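Local coordinates for protein pantothenate synthetase (Francisella tularensis subsp. tularensis, PDB 3N8H) that probably condenses pantoate with beta-alanine at the expense of ATP, by way of a pantoyl-adenylate intermediate, to make pantothenate, at residues Q162-F167 against T171-C176; E219-I224 against Q232-L237; K45-N50 against D88-F93. All coordinates share one frame; numbering follows the deposited sequence. Where two conformers were deposited one is given.

How the interactions relate
Interactions 1 and 3 belong to the six-stranded parallel sheet and lie at the surface, whereas interaction 2, partly buried, joins a helix to an edge strand of the separate antiparallel sheet. Interactions 1 and 3 also touch one another: Ile174 packs on Glu49 and Cys176 on Lys45, so strand 172-176 rests on helix 37-49. Interaction 2 stands apart, its nearest atoms about 14 Å from interaction 1 and about 24 Å from interaction 3. Chemistry follows position. Interactions 1 and 2 are van der Waals contacts, gathered round Val164 in the one and Ile234 in the other, while interaction 3 rests on a lysine ammonium bonded to a backbone carbonyl just after a helix. All three are small, burying 123 to 125 Å².

Interaction 1 of 3, residues Q162-F167 against T171-C176; sequences QLVKDF and TKIIVC
Val164, in the last turn of helix 154-166, and Thr171, just ahead of strand 172-176, bring the two backbones closest, with their CA atoms 7.3 Å apart. Val164 points at the strand and divides its two methyls between two partners. Its CG1, anti to the backbone N (chi1 156°), lies 3.7 Å from the carbonyl oxygen Thr171 O, a van der Waals contact with the backbone and not with the threonine side chain. The other branch, Val164 CG2, meets Ile173 CD1 at 3.8 Å; the two side chains approach tip to tip, and Val164 CB stands 4.0 Å from the same Ile173 CD1, so this one delta methyl touches both the CB and one branch of the valine.

The helix and strand are the last two elements of a beta-alpha-beta unit that starts with strand 146-150, part of the Rossmann-like parallel sheet of this nucleotide-binding ligase. Strand 172-176 is an outermost strand of that sheet within this chain, and the side chain of Ile173 is about 9 Å from the bound AMP. Thr171 OG1 is hydrogen-bonded to Pro144 O.

Within the helix, Gln162 NE2 donates to Asp166 OD2 at 2.8 Å. The bond is nearly straight (168°), in the plane of the Gln162 amide but arriving 57° out of the Asp166 carboxylate plane. This side of the helix faces the dimer partner: Gln162 NE2 also bonds Asp103 of the second subunit, and Asp166 OD1 forms a salt bridge with Lys137 of the second subunit.

Interaction 2 of 3, residues E219-I224 against Q232-L237; sequences ELTNKI and QYIQKL
No flat group takes part where Leu220 and Thr221 meet Ile234: the one ring of the two segments, that of Tyr233, springs from a CB turned away from the helix and comes no nearer than 8.0 Å. The Tyr233 side chain touches Leu119, Ser123 and Ala244, and its OH is hydrogen-bonded to Glu120 OE1. The contact is made by branched side chains, two aliphatic and one with a hydroxyl. Ile234 points at the helix and forks, one arm to each neighbour. With CG1 anti to the backbone N (chi1 -171°) and the chain extended beyond it, Ile234 CD1 comes within 3.6 Å of Leu220 CD2, the two chains crossing at about a right angle. Leu220 has two deposited conformers, so this distance is doubtful.

Helix 217-225 lies beside strand 230-237, an outer strand, within this chain, of the three-stranded antiparallel sheet, with a classic beta bulge where Gln232 and Tyr233 both face Ala244. Leu220 also packs on Ile208 of helix 196-210.

The second arm, Ile234 CG2, is 3.5 Å from Thr221 OG1, the side chains sliding past each other in opposite directions. That hydroxyl bonds Leu217 O of its own helix, so the methyl contact is packing.

Interaction 3 of 3, residues K45-N50 against D88-F93; sequences KAKSEN and DVDVLF
From helix 37-49, Lys47 reaches Asp88 by a folded path. Its CB points toward 88-93, CG stands beside the backbone N, anti to the carbonyl carbon, and the chain then bends twice, at chi2 (-77°) and chi3 (-70°), instead of running out straight. The first atom to come near is CD, 4.1 Å from Asp88 O; CE closes to 3.7 Å from Asp88 O. At the tip, NZ donates a hydrogen bond of 3.0 Å to Asp88 O. The ammonium sits well above the carbonyl plane, 47° out of it, and so is not on a lone pair. NZ also passes 3.9 Å from Asp88 CB, and the two side chains cross obliquely.

Asp88 is where helix 77-86 gives way to the chain leading into strand 91-93: its positive phi and two bonds back into the last turn make a Schellman motif. The positive ammonium probably also interacts favourably with the negative end of that helix. Helices 37-49 and 77-86 lie in successive crossovers of the parallel sheet, one leading into strand 52-57 and the other coming after it, and Lys47 links the first of these helices to the turn that follows the second, while its side chain touches Val53 of that strand.

A carboxylate lies close by without pairing: Lys47 NZ is 4.2 Å from Asp90 OD1, beyond a salt bridge, and that oxygen accepts from Val53 N. Within 45-50, Ala46 O receives two donors, Asn50 ND2 at 2.9 Å and Glu49 N at 3.1 Å. The Asn50 bond lies in the carbonyl plane, on a lone pair, and Asn50 ND2 is further tied to Tyr148 OH. Nearby, Lys45 NZ and Glu49 OE2 form a salt bridge of 3.3 Å.

Interaction 1 of 3, residues Q162-F167 against T171-C176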
ATOM      1  N   GLN A 162       6.200  10.067   3.766  1.00 34.92           N
ATOM      2  CA  GLN A 162       6.691   8.732   4.127  1.00 29.65           C
ATOM      3  C   GLN A 162       6.181   7.692   3.108  1.00 28.74           C
ATOM      4  O   GLN A 162       6.932   6.826   2.667  1.00 34.80           O
ATOM      5  CB  GLN A 162       6.270   8.351   5.546  1.00 34.99           C
ATOM      6  CG  GLN A 162       6.845   7.022   6.015  1.00 36.37           C
ATOM      7  CD  GLN A 162       8.344   7.088   6.229  1.00 42.07           C
ATOM      8  OE1 GLN A 162       8.843   8.019   6.857  1.00 43.27           O
ATOM      9  NE2 GLN A 162       9.069   6.101   5.709  1.00 37.27           N
ATOM     10  N   LEU A 163       4.916   7.821   2.723  1.00 37.53           N
ATOM     11  CA  LEU A 163       4.310   6.984   1.677  1.00 32.91           C
ATOM     12  C   LEU A 163       5.076   7.018   0.353  1.00 29.95           C
ATOM     13  O   LEU A 163       5.284   5.993  -0.288  1.00 32.11           O
ATOM     14  CB  LEU A 163       2.896   7.454   1.415  1.00 28.93           C
ATOM     15  CG  LEU A 163       2.104   6.626   0.413  1.00 38.98           C
ATOM     16  CD1 LEU A 163       1.579   5.337   1.068  1.00 34.13           C
ATOM     17  CD2 LEU A 163       0.967   7.462  -0.248  1.00 25.83           C
ATOM     18  N   VAL A 164       5.457   8.212  -0.072  1.00 29.50           N
ATOM     19  CA  VAL A 164       6.128   8.413  -1.364  1.00 32.47           C
ATOM     20  C   VAL A 164       7.528   7.786  -1.331  1.00 31.49           C
ATOM     21  O   VAL A 164       7.981   7.168  -2.305  1.00 37.35           O
ATOM     22  CB  VAL A 164       6.139   9.940  -1.752  1.00 42.00           C
ATOM     23  CG1 VAL A 164       7.268  10.282  -2.712  1.00 43.02           C
ATOM     24  CG2 VAL A 164       4.793  10.347  -2.339  1.00 38.11           C
ATOM     25  N   LYS A 165       8.165   7.887  -0.170  1.00 35.45           N
ATOM     26  CA  LYS A 165       9.474   7.308   0.085  1.00 38.04           C
ATOM     27  C   LYS A 165       9.433   5.773   0.123  1.00 39.48           C
ATOM     28  O   LYS A 165      10.257   5.081  -0.495  1.00 34.07           O
ATOM     29  CB  LYS A 165       9.967   7.839   1.430  1.00 31.64           C
ATOM     30  CG  LYS A 165      11.358   7.356   1.824  1.00 38.56           C
ATOM     31  CD  LYS A 165      11.690   7.787   3.258  1.00 40.58           C
ATOM     32  CE  LYS A 165      13.186   7.718   3.524  1.00 52.15           C
ATOM     33  NZ  LYS A 165      13.535   8.432   4.783  1.00 58.23           N
ATOM     34  N   ASP A 166       8.466   5.247   0.861  1.00 32.73           N
ATOM     35  CA  ASP A 166       8.376   3.812   1.137  1.00 31.29           C
ATOM     36  C   ASP A 166       7.950   3.020  -0.073  1.00 32.29           C
ATOM     37  O   ASP A 166       8.349   1.872  -0.249  1.00 34.82           O
ATOM     38  CB  ASP A 166       7.382   3.562   2.268  1.00 38.82           C
ATOM     39  CG  ASP A 166       8.070   3.348   3.618  1.00 45.68           C
ATOM     40  OD1 ASP A 166       9.070   2.588   3.685  1.00 53.67           O
ATOM     41  OD2 ASP A 166       7.598   3.939   4.610  1.00 38.87           O
ATOM     42  N   PHE A 167       7.144   3.634  -0.930  1.00 28.08           N
ATOM     43  CA  PHE A 167       6.679   2.907  -2.101  1.00 33.77           C
ATOM     44  C   PHE A 167       7.231   3.470  -3.387  1.00 36.14           C
ATOM     45  O   PHE A 167       6.614   3.363  -4.453  1.00 35.96           O
ATOM     46  CB  PHE A 167       5.150   2.815  -2.070  1.00 32.45           C
ATOM     47  CG  PHE A 167       4.665   2.133  -0.829  1.00 35.58           C
ATOM     48  CD1 PHE A 167       4.944   0.780  -0.631  1.00 32.44           C
ATOM     49  CD2 PHE A 167       4.022   2.840   0.170  1.00 36.07           C
ATOM     50  CE1 PHE A 167       4.540   0.118   0.530  1.00 35.28           C
ATOM     51  CE2 PHE A 167       3.611   2.197   1.344  1.00 40.04           C
ATOM     52  CZ  PHE A 167       3.874   0.838   1.532  1.00 33.62           C
ATOM     53  N   THR A 171       7.863  11.391  -7.229  1.00 44.84           N
ATOM     54  CA  THR A 171       7.028  12.570  -7.244  1.00 43.89           C
ATOM     55  C   THR A 171       7.597  13.517  -6.193  1.00 44.43           C
ATOM     56  O   THR A 171       7.914  13.095  -5.087  1.00 43.61           O
ATOM     57  CB  THR A 171       5.571  12.214  -6.880  1.00 43.80           C
ATOM     58  OG1 THR A 171       4.969  11.497  -7.968  1.00 49.29           O
ATOM     59  CG2 THR A 171       4.770  13.470  -6.612  1.00 38.92           C
ATOM     60  N   LYS A 172       7.760  14.784  -6.545  1.00 36.98           N
ATOM     61  CA  LYS A 172       8.198  15.762  -5.569  1.00 31.06           C
ATOM     62  C   LYS A 172       6.970  16.265  -4.808  1.00 36.69           C
ATOM     63  O   LYS A 172       5.881  16.384  -5.377  1.00 39.15           O
ATOM     64  CB  LYS A 172       8.929  16.916  -6.254  1.00 37.08           C
ATOM     65  CG  LYS A 172       9.420  17.979  -5.304  1.00 48.14           C
ATOM     66  CD  LYS A 172      10.686  18.656  -5.824  1.00 57.51           C
ATOM     67  CE  LYS A 172      10.419  20.082  -6.296  1.00 64.20           C
ATOM     68  NZ  LYS A 172       9.879  20.145  -7.688  1.00 62.70           N
ATOM     69  N   ILE A 173       7.138  16.528  -3.518  1.00 35.15           N
ATOM     70  CA  ILE A 173       6.046  17.091  -2.714  1.00 40.03           C
ATOM     71  C   ILE A 173       6.303  18.557  -2.376  1.00 42.37           C
ATOM     72  O   ILE A 173       7.325  18.891  -1.788  1.00 40.98           O
ATOM     73  CB  ILE A 173       5.817  16.276  -1.443  1.00 32.85           C
ATOM     74  CG1 ILE A 173       5.194  14.933  -1.828  1.00 40.34           C
ATOM     75  CG2 ILE A 173       4.905  17.026  -0.448  1.00 28.17           C
ATOM     76  CD1 ILE A 173       5.502  13.834  -0.880  1.00 31.74           C
ATOM     77  N   ILE A 174       5.360  19.413  -2.765  1.00 41.25           N
ATOM     78  CA  ILE A 174       5.407  20.846  -2.501  1.00 29.61           C
ATOM     79  C   ILE A 174       4.364  21.205  -1.417  1.00 37.78           C
ATOM     80  O   ILE A 174       3.167  21.056  -1.637  1.00 32.82           O
ATOM     81  CB  ILE A 174       5.095  21.654  -3.782  1.00 31.67           C
ATOM     82  CG1 ILE A 174       6.061  21.275  -4.918  1.00 38.42           C
ATOM     83  CG2 ILE A 174       5.200  23.153  -3.498  1.00 35.31           C
ATOM     84  CD1 ILE A 174       5.800  19.896  -5.523  1.00 40.58           C
ATOM     85  N   VAL A 175       4.827  21.649  -0.247  1.00 35.73           N
ATOM     86  CA  VAL A 175       3.927  22.064   0.839  1.00 42.32           C
ATOM     87  C   VAL A 175       3.611  23.558   0.744  1.00 38.62           C
ATOM     88  O   VAL A 175       4.512  24.371   0.537  1.00 36.99           O
ATOM     89  CB  VAL A 175       4.553  21.762   2.219  1.00 43.45           C
ATOM     90  CG1 VAL A 175       3.556  22.050   3.333  1.00 43.26           C
ATOM     91  CG2 VAL A 175       4.999  20.311   2.258  1.00 37.30           C
ATOM     92  N   CYS A 176       2.342  23.914   0.924  1.00 33.22           N
ATOM     93  CA  CYS A 176       1.875  25.271   0.675  1.00 40.87           C
ATOM     94  C   CYS A 176       1.228  25.886   1.917  1.00 39.16           C
ATOM     95  O   CYS A 176       0.556  25.184   2.655  1.00 36.26           O
ATOM     96  CB  CYS A 176       0.869  25.259  -0.485  1.00 41.88           C
ATOM     97  SG  CYS A 176       1.556  24.618  -2.056  1.00 43.57           S
TER

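Interaction 2 of 3, residues E219-I224 against Q232-L237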
ATOM      1  N   GLU A 219      -5.771  27.336  30.477  1.00 37.11           N
ATOM      2  CA  GLU A 219      -6.574  28.559  30.486  1.00 35.90           C
ATOM      3  C   GLU A 219      -7.032  28.894  29.063  1.00 40.26           C
ATOM      4  O   GLU A 219      -8.113  29.448  28.870  1.00 40.77           O
ATOM      5  CB  GLU A 219      -5.775  29.730  31.052  1.00 57.96           C
ATOM      6  CG  GLU A 219      -5.594  29.682  32.555  1.00 87.97           C
ATOM      7  CD  GLU A 219      -4.770  30.850  33.071  1.00108.06           C
ATOM      8  OE1 GLU A 219      -4.271  31.636  32.232  1.00111.88           O
ATOM      9  OE2 GLU A 219      -4.621  30.979  34.312  1.00113.77           O
ATOM     10  N   LEU A 220      -6.209  28.541  28.070  0.91 34.20           N
ATOM     11  CA  LEU A 220      -6.543  28.838  26.681  0.91 38.41           C
ATOM     12  C   LEU A 220      -7.707  27.949  26.252  0.91 38.28           C
ATOM     13  O   LEU A 220      -8.580  28.368  25.498  0.91 38.35           O
ATOM     14  CB  LEU A 220      -5.317  28.643  25.768  0.91 37.11           C
ATOM     15  CG  LEU A 220      -5.503  28.767  24.249  0.91 35.96           C
ATOM     16  CD1 LEU A 220      -6.259  30.056  23.912  0.91 33.86           C
ATOM     17  CD2 LEU A 220      -4.151  28.736  23.519  0.91 33.56           C
ATOM     18  N   THR A 221      -7.705  26.717  26.745  1.00 38.64           N
ATOM     19  CA  THR A 221      -8.763  25.775  26.431  1.00 39.34           C
ATOM     20  C   THR A 221     -10.077  26.332  27.004  1.00 38.73           C
ATOM     21  O   THR A 221     -11.101  26.356  26.331  1.00 38.91           O
ATOM     22  CB  THR A 221      -8.444  24.353  26.972  1.00 41.09           C
ATOM     23  OG1 THR A 221      -7.301  23.826  26.282  1.00 39.34           O
ATOM     24  CG2 THR A 221      -9.601  23.402  26.733  1.00 39.49           C
ATOM     25  N   ASN A 222     -10.024  26.813  28.236  1.00 36.29           N
ATOM     26  CA  ASN A 222     -11.212  27.394  28.876  1.00 34.65           C
ATOM     27  C   ASN A 222     -11.748  28.597  28.113  1.00 40.92           C
ATOM     28  O   ASN A 222     -12.952  28.782  28.026  1.00 40.67           O
ATOM     29  CB  ASN A 222     -10.912  27.785  30.319  1.00 38.05           C
ATOM     30  CG  ASN A 222     -10.628  26.582  31.205  1.00 44.22           C
ATOM     31  OD1 ASN A 222     -10.930  25.443  30.845  1.00 50.63           O
ATOM     32  ND2 ASN A 222     -10.030  26.833  32.368  1.00 47.87           N
ATOM     33  N   LYS A 223     -10.856  29.423  27.571  1.00 39.90           N
ATOM     34  CA  LYS A 223     -11.294  30.598  26.820  1.00 41.61           C
ATOM     35  C   LYS A 223     -11.962  30.205  25.514  1.00 40.80           C
ATOM     36  O   LYS A 223     -12.992  30.763  25.150  1.00 39.41           O
ATOM     37  CB  LYS A 223     -10.143  31.577  26.573  1.00 48.42           C
ATOM     38  CG  LYS A 223      -9.770  32.361  27.815  1.00 50.48           C
ATOM     39  CD  LYS A 223      -8.274  32.484  27.938  1.00 62.59           C
ATOM     40  CE  LYS A 223      -7.764  33.691  27.184  1.00 62.60           C
ATOM     41  NZ  LYS A 223      -7.075  34.616  28.126  1.00 62.34           N
ATOM     42  N   ILE A 224     -11.373  29.239  24.821  1.00 39.55           N
ATOM     43  CA  ILE A 224     -11.958  28.719  23.598  1.00 39.13           C
ATOM     44  C   ILE A 224     -13.318  28.039  23.844  1.00 36.19           C
ATOM     45  O   ILE A 224     -14.278  28.277  23.116  1.00 37.93           O
ATOM     46  CB  ILE A 224     -10.979  27.799  22.926  1.00 36.55           C
ATOM     47  CG1 ILE A 224      -9.847  28.647  22.352  1.00 35.94           C
ATOM     48  CG2 ILE A 224     -11.659  26.938  21.859  1.00 30.45           C
ATOM     49  CD1 ILE A 224      -8.670  27.841  21.912  1.00 30.59           C
ATOM     50  N   GLN A 232     -11.328  19.915  20.977  1.00 39.27           N
ATOM     51  CA  GLN A 232     -10.925  18.504  20.957  1.00 38.12           C
ATOM     52  C   GLN A 232      -9.544  18.317  21.577  1.00 38.63           C
ATOM     53  O   GLN A 232      -9.351  17.504  22.497  1.00 38.05           O
ATOM     54  CB  GLN A 232     -10.922  17.968  19.516  1.00 44.27           C
ATOM     55  CG  GLN A 232     -12.292  17.853  18.883  1.00 51.70           C
ATOM     56  CD  GLN A 232     -12.818  16.418  18.874  1.00 55.01           C
ATOM     57  OE1 GLN A 232     -12.400  15.601  18.042  1.00 46.33           O
ATOM     58  NE2 GLN A 232     -13.749  16.109  19.793  1.00 47.23           N
ATOM     59  N   TYR A 233      -8.568  19.043  21.043  1.00 35.92           N
ATOM     60  CA  TYR A 233      -7.227  19.014  21.617  1.00 40.08           C
ATOM     61  C   TYR A 233      -6.495  20.281  21.245  1.00 36.62           C
ATOM     62  O   TYR A 233      -6.832  20.958  20.266  1.00 29.54           O
ATOM     63  CB  TYR A 233      -6.437  17.772  21.172  1.00 36.49           C
ATOM     64  CG  TYR A 233      -6.174  17.694  19.684  1.00 38.82           C
ATOM     65  CD1 TYR A 233      -6.978  16.909  18.851  1.00 34.90           C
ATOM     66  CD2 TYR A 233      -5.135  18.415  19.107  1.00 41.63           C
ATOM     67  CE1 TYR A 233      -6.745  16.841  17.487  1.00 32.27           C
ATOM     68  CE2 TYR A 233      -4.898  18.356  17.747  1.00 43.79           C
ATOM     69  CZ  TYR A 233      -5.703  17.564  16.942  1.00 36.91           C
ATOM     70  OH  TYR A 233      -5.458  17.504  15.585  1.00 37.30           O
ATOM     71  N   ILE A 234      -5.529  20.634  22.074  1.00 32.21           N
ATOM     72  CA  ILE A 234      -4.562  21.663  21.718  1.00 36.43           C
ATOM     73  C   ILE A 234      -3.221  21.215  22.284  1.00 43.70           C
ATOM     74  O   ILE A 234      -3.129  20.797  23.449  1.00 38.08           O
ATOM     75  CB  ILE A 234      -4.960  23.080  22.217  1.00 36.69           C
ATOM     76  CG1 ILE A 234      -4.022  24.148  21.634  1.00 35.36           C
ATOM     77  CG2 ILE A 234      -5.010  23.140  23.762  1.00 40.79           C
ATOM     78  CD1 ILE A 234      -4.585  25.575  21.771  1.00 37.22           C
ATOM     79  N   GLN A 235      -2.192  21.258  21.451  1.00 34.73           N
ATOM     80  CA  GLN A 235      -0.890  20.751  21.858  1.00 39.85           C
ATOM     81  C   GLN A 235       0.244  21.477  21.164  1.00 43.29           C
ATOM     82  O   GLN A 235       0.100  21.964  20.028  1.00 36.18           O
ATOM     83  CB  GLN A 235      -0.782  19.259  21.525  1.00 46.34           C
ATOM     84  CG  GLN A 235      -1.689  18.368  22.346  1.00 62.78           C
ATOM     85  CD  GLN A 235      -1.018  17.073  22.761  1.00 74.24           C
ATOM     86  OE1 GLN A 235       0.083  16.744  22.303  1.00 74.83           O
ATOM     87  NE2 GLN A 235      -1.683  16.325  23.626  1.00 81.09           N
ATOM     88  N   LYS A 236       1.377  21.544  21.847  1.00 36.89           N
ATOM     89  CA  LYS A 236       2.620  21.960  21.209  1.00 43.11           C
ATOM     90  C   LYS A 236       3.389  20.737  20.757  1.00 47.54           C
ATOM     91  O   LYS A 236       3.708  19.867  21.556  1.00 46.69           O
ATOM     92  CB  LYS A 236       3.489  22.771  22.164  1.00 42.03           C
ATOM     93  CG  LYS A 236       2.797  23.985  22.740  1.00 46.46           C
ATOM     94  CD  LYS A 236       3.675  24.687  23.760  1.00 53.90           C
ATOM     95  CE  LYS A 236       2.875  25.677  24.571  1.00 46.89           C
ATOM     96  NZ  LYS A 236       3.733  26.362  25.601  1.00 66.64           N
ATOM     97  N   LEU A 237       3.661  20.659  19.465  1.00 48.75           N
ATOM     98  CA  LEU A 237       4.544  19.626  18.944  1.00 57.61           C
ATOM     99  C   LEU A 237       5.728  20.353  18.336  1.00 56.23           C
ATOM    100  O   LEU A 237       5.567  21.126  17.387  1.00 50.94           O
ATOM    101  CB  LEU A 237       3.838  18.774  17.888  1.00 57.37           C
ATOM    102  CG  LEU A 237       4.304  17.334  17.599  1.00 62.43           C
ATOM    103  CD1 LEU A 237       4.383  17.081  16.089  1.00 59.67           C
ATOM    104  CD2 LEU A 237       5.612  16.958  18.297  1.00 59.20           C
TER

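Interaction 3 of 3, residues K45-N50 against D88-F93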
ATOM      1  N   LYS A  45      -0.192  27.578  -7.529  1.00 34.90           N
ATOM      2  CA  LYS A  45       1.183  27.160  -7.392  1.00 35.69           C
ATOM      3  C   LYS A  45       1.543  26.081  -8.424  1.00 39.11           C
ATOM      4  O   LYS A  45       2.555  26.195  -9.129  1.00 42.86           O
ATOM      5  CB  LYS A  45       1.439  26.659  -5.973  1.00 39.32           C
ATOM      6  CG  LYS A  45       2.899  26.375  -5.679  1.00 40.96           C
ATOM      7  CD  LYS A  45       3.729  27.658  -5.642  1.00 52.46           C
ATOM      8  CE  LYS A  45       5.211  27.342  -5.422  1.00 62.26           C
ATOM      9  NZ  LYS A  45       6.117  28.454  -5.852  1.00 66.06           N
ATOM     10  N   ALA A  46       0.731  25.026  -8.498  1.00 30.21           N
ATOM     11  CA  ALA A  46       0.902  23.997  -9.510  1.00 31.82           C
ATOM     12  C   ALA A  46       0.967  24.595 -10.928  1.00 39.10           C
ATOM     13  O   ALA A  46       1.829  24.211 -11.739  1.00 40.56           O
ATOM     14  CB  ALA A  46      -0.196  22.942  -9.408  1.00 28.91           C
ATOM     15  N   LYS A  47       0.102  25.563 -11.221  1.00 33.64           N
ATOM     16  CA  LYS A  47       0.071  26.125 -12.581  1.00 43.50           C
ATOM     17  C   LYS A  47       1.349  26.890 -12.902  1.00 53.81           C
ATOM     18  O   LYS A  47       1.837  26.848 -14.031  1.00 52.97           O
ATOM     19  CB  LYS A  47      -1.153  27.024 -12.813  1.00 42.87           C
ATOM     20  CG  LYS A  47      -2.458  26.279 -13.065  1.00 47.85           C
ATOM     21  CD  LYS A  47      -2.547  25.706 -14.494  1.00 50.11           C
ATOM     22  CE  LYS A  47      -2.711  26.800 -15.547  1.00 54.38           C
ATOM     23  NZ  LYS A  47      -2.921  26.202 -16.910  1.00 51.87           N
ATOM     24  N   SER A  48       1.898  27.578 -11.902  1.00 44.76           N
ATOM     25  CA  SER A  48       3.109  28.363 -12.109  1.00 46.19           C
ATOM     26  C   SER A  48       4.347  27.474 -12.258  1.00 49.99           C
ATOM     27  O   SER A  48       5.423  27.976 -12.586  1.00 51.21           O
ATOM     28  CB  SER A  48       3.335  29.295 -10.932  1.00 44.58           C
ATOM     29  OG  SER A  48       3.792  28.549  -9.818  1.00 46.68           O
ATOM     30  N   GLU A  49       4.189  26.169 -12.016  1.00 45.61           N
ATOM     31  CA  GLU A  49       5.314  25.242 -11.902  1.00 50.39           C
ATOM     32  C   GLU A  49       5.256  24.033 -12.853  1.00 54.15           C
ATOM     33  O   GLU A  49       6.174  23.208 -12.868  1.00 52.36           O
ATOM     34  CB  GLU A  49       5.436  24.734 -10.447  1.00 45.13           C
ATOM     35  CG  GLU A  49       6.228  25.656  -9.548  1.00 51.86           C
ATOM     36  CD  GLU A  49       6.492  25.060  -8.179  1.00 54.89           C
ATOM     37  OE1 GLU A  49       6.041  23.927  -7.922  1.00 47.42           O
ATOM     38  OE2 GLU A  49       7.142  25.730  -7.351  1.00 68.36           O
ATOM     39  N   ASN A  50       4.184  23.916 -13.628  1.00 51.33           N
ATOM     40  CA  ASN A  50       3.978  22.724 -14.454  1.00 45.46           C
ATOM     41  C   ASN A  50       3.326  23.044 -15.798  1.00 49.96           C
ATOM     42  O   ASN A  50       2.715  24.096 -15.958  1.00 51.83           O
ATOM     43  CB  ASN A  50       3.121  21.698 -13.709  1.00 34.54           C
ATOM     44  CG  ASN A  50       3.776  21.196 -12.419  1.00 41.50           C
ATOM     45  OD1 ASN A  50       4.503  20.186 -12.410  1.00 32.77           O
ATOM     46  ND2 ASN A  50       3.493  21.874 -11.323  1.00 38.12           N
ATOM     47  N   ASP A  88      -8.017  27.623 -15.592  1.00 48.48           N
ATOM     48  CA  ASP A  88      -7.390  26.962 -16.736  1.00 46.41           C
ATOM     49  C   ASP A  88      -6.757  25.615 -16.362  1.00 46.74           C
ATOM     50  O   ASP A  88      -5.764  25.184 -16.959  1.00 42.12           O
ATOM     51  CB  ASP A  88      -6.389  27.895 -17.430  1.00 52.14           C
ATOM     52  CG  ASP A  88      -7.072  29.101 -18.083  1.00 59.09           C
ATOM     53  OD1 ASP A  88      -8.083  28.889 -18.776  1.00 62.04           O
ATOM     54  OD2 ASP A  88      -6.612  30.254 -17.908  1.00 62.52           O
ATOM     55  N   VAL A  89      -7.345  24.948 -15.375  1.00 41.86           N
ATOM     56  CA  VAL A  89      -6.926  23.593 -15.026  1.00 47.35           C
ATOM     57  C   VAL A  89      -7.098  22.653 -16.223  1.00 47.50           C
ATOM     58  O   VAL A  89      -8.134  22.655 -16.865  1.00 38.86           O
ATOM     59  CB  VAL A  89      -7.704  23.040 -13.799  1.00 36.19           C
ATOM     60  CG1 VAL A  89      -7.455  21.549 -13.659  1.00 33.91           C
ATOM     61  CG2 VAL A  89      -7.270  23.765 -12.526  1.00 37.28           C
ATOM     62  N   ASP A  90      -6.077  21.850 -16.510  1.00 45.39           N
ATOM     63  CA  ASP A  90      -6.079  21.012 -17.700  1.00 50.68           C
ATOM     64  C   ASP A  90      -6.993  19.802 -17.557  1.00 45.15           C
ATOM     65  O   ASP A  90      -7.779  19.522 -18.460  1.00 42.43           O
ATOM     66  CB  ASP A  90      -4.651  20.599 -18.082  1.00 50.59           C
ATOM     67  CG  ASP A  90      -3.734  21.801 -18.254  1.00 57.87           C
ATOM     68  OD1 ASP A  90      -2.860  22.012 -17.387  1.00 51.74           O
ATOM     69  OD2 ASP A  90      -3.916  22.558 -19.238  1.00 60.66           O
ATOM     70  N   VAL A  91      -6.916  19.099 -16.426  1.00 33.16           N
ATOM     71  CA  VAL A  91      -7.733  17.891 -16.248  1.00 40.36           C
ATOM     72  C   VAL A  91      -8.419  17.843 -14.898  1.00 40.24           C
ATOM     73  O   VAL A  91      -7.763  17.991 -13.870  1.00 42.87           O
ATOM     74  CB  VAL A  91      -6.904  16.581 -16.368  1.00 46.13           C
ATOM     75  CG1 VAL A  91      -7.821  15.369 -16.282  1.00 44.16           C
ATOM     76  CG2 VAL A  91      -6.108  16.556 -17.657  1.00 48.91           C
ATOM     77  N   LEU A  92      -9.732  17.634 -14.906  1.00 37.29           N
ATOM     78  CA  LEU A  92     -10.469  17.304 -13.683  1.00 36.40           C
ATOM     79  C   LEU A  92     -10.649  15.791 -13.646  1.00 43.63           C
ATOM     80  O   LEU A  92     -11.258  15.202 -14.549  1.00 35.28           O
ATOM     81  CB  LEU A  92     -11.857  17.931 -13.689  1.00 32.30           C
ATOM     82  CG  LEU A  92     -12.613  18.086 -12.362  1.00 38.41           C
ATOM     83  CD1 LEU A  92     -14.102  17.733 -12.457  1.00 35.84           C
ATOM     84  CD2 LEU A  92     -11.935  17.388 -11.190  1.00 39.33           C
ATOM     85  N   PHE A  93     -10.138  15.163 -12.596  1.00 36.75           N
ATOM     86  CA  PHE A  93     -10.360  13.742 -12.392  1.00 36.21           C
ATOM     87  C   PHE A  93     -11.335  13.566 -11.247  1.00 40.84           C
ATOM     88  O   PHE A  93     -11.000  13.807 -10.082  1.00 36.55           O
ATOM     89  CB  PHE A  93      -9.056  13.033 -12.058  1.00 33.86           C
ATOM     90  CG  PHE A  93      -9.219  11.572 -11.804  1.00 34.96           C
ATOM     91  CD1 PHE A  93      -9.999  10.795 -12.638  1.00 35.67           C
ATOM     92  CD2 PHE A  93      -8.585  10.968 -10.726  1.00 34.90           C
ATOM     93  CE1 PHE A  93     -10.140   9.432 -12.405  1.00 38.63           C
ATOM     94  CE2 PHE A  93      -8.720   9.615 -10.496  1.00 30.27           C
ATOM     95  CZ  PHE A  93      -9.499   8.846 -11.328  1.00 35.89           C
TER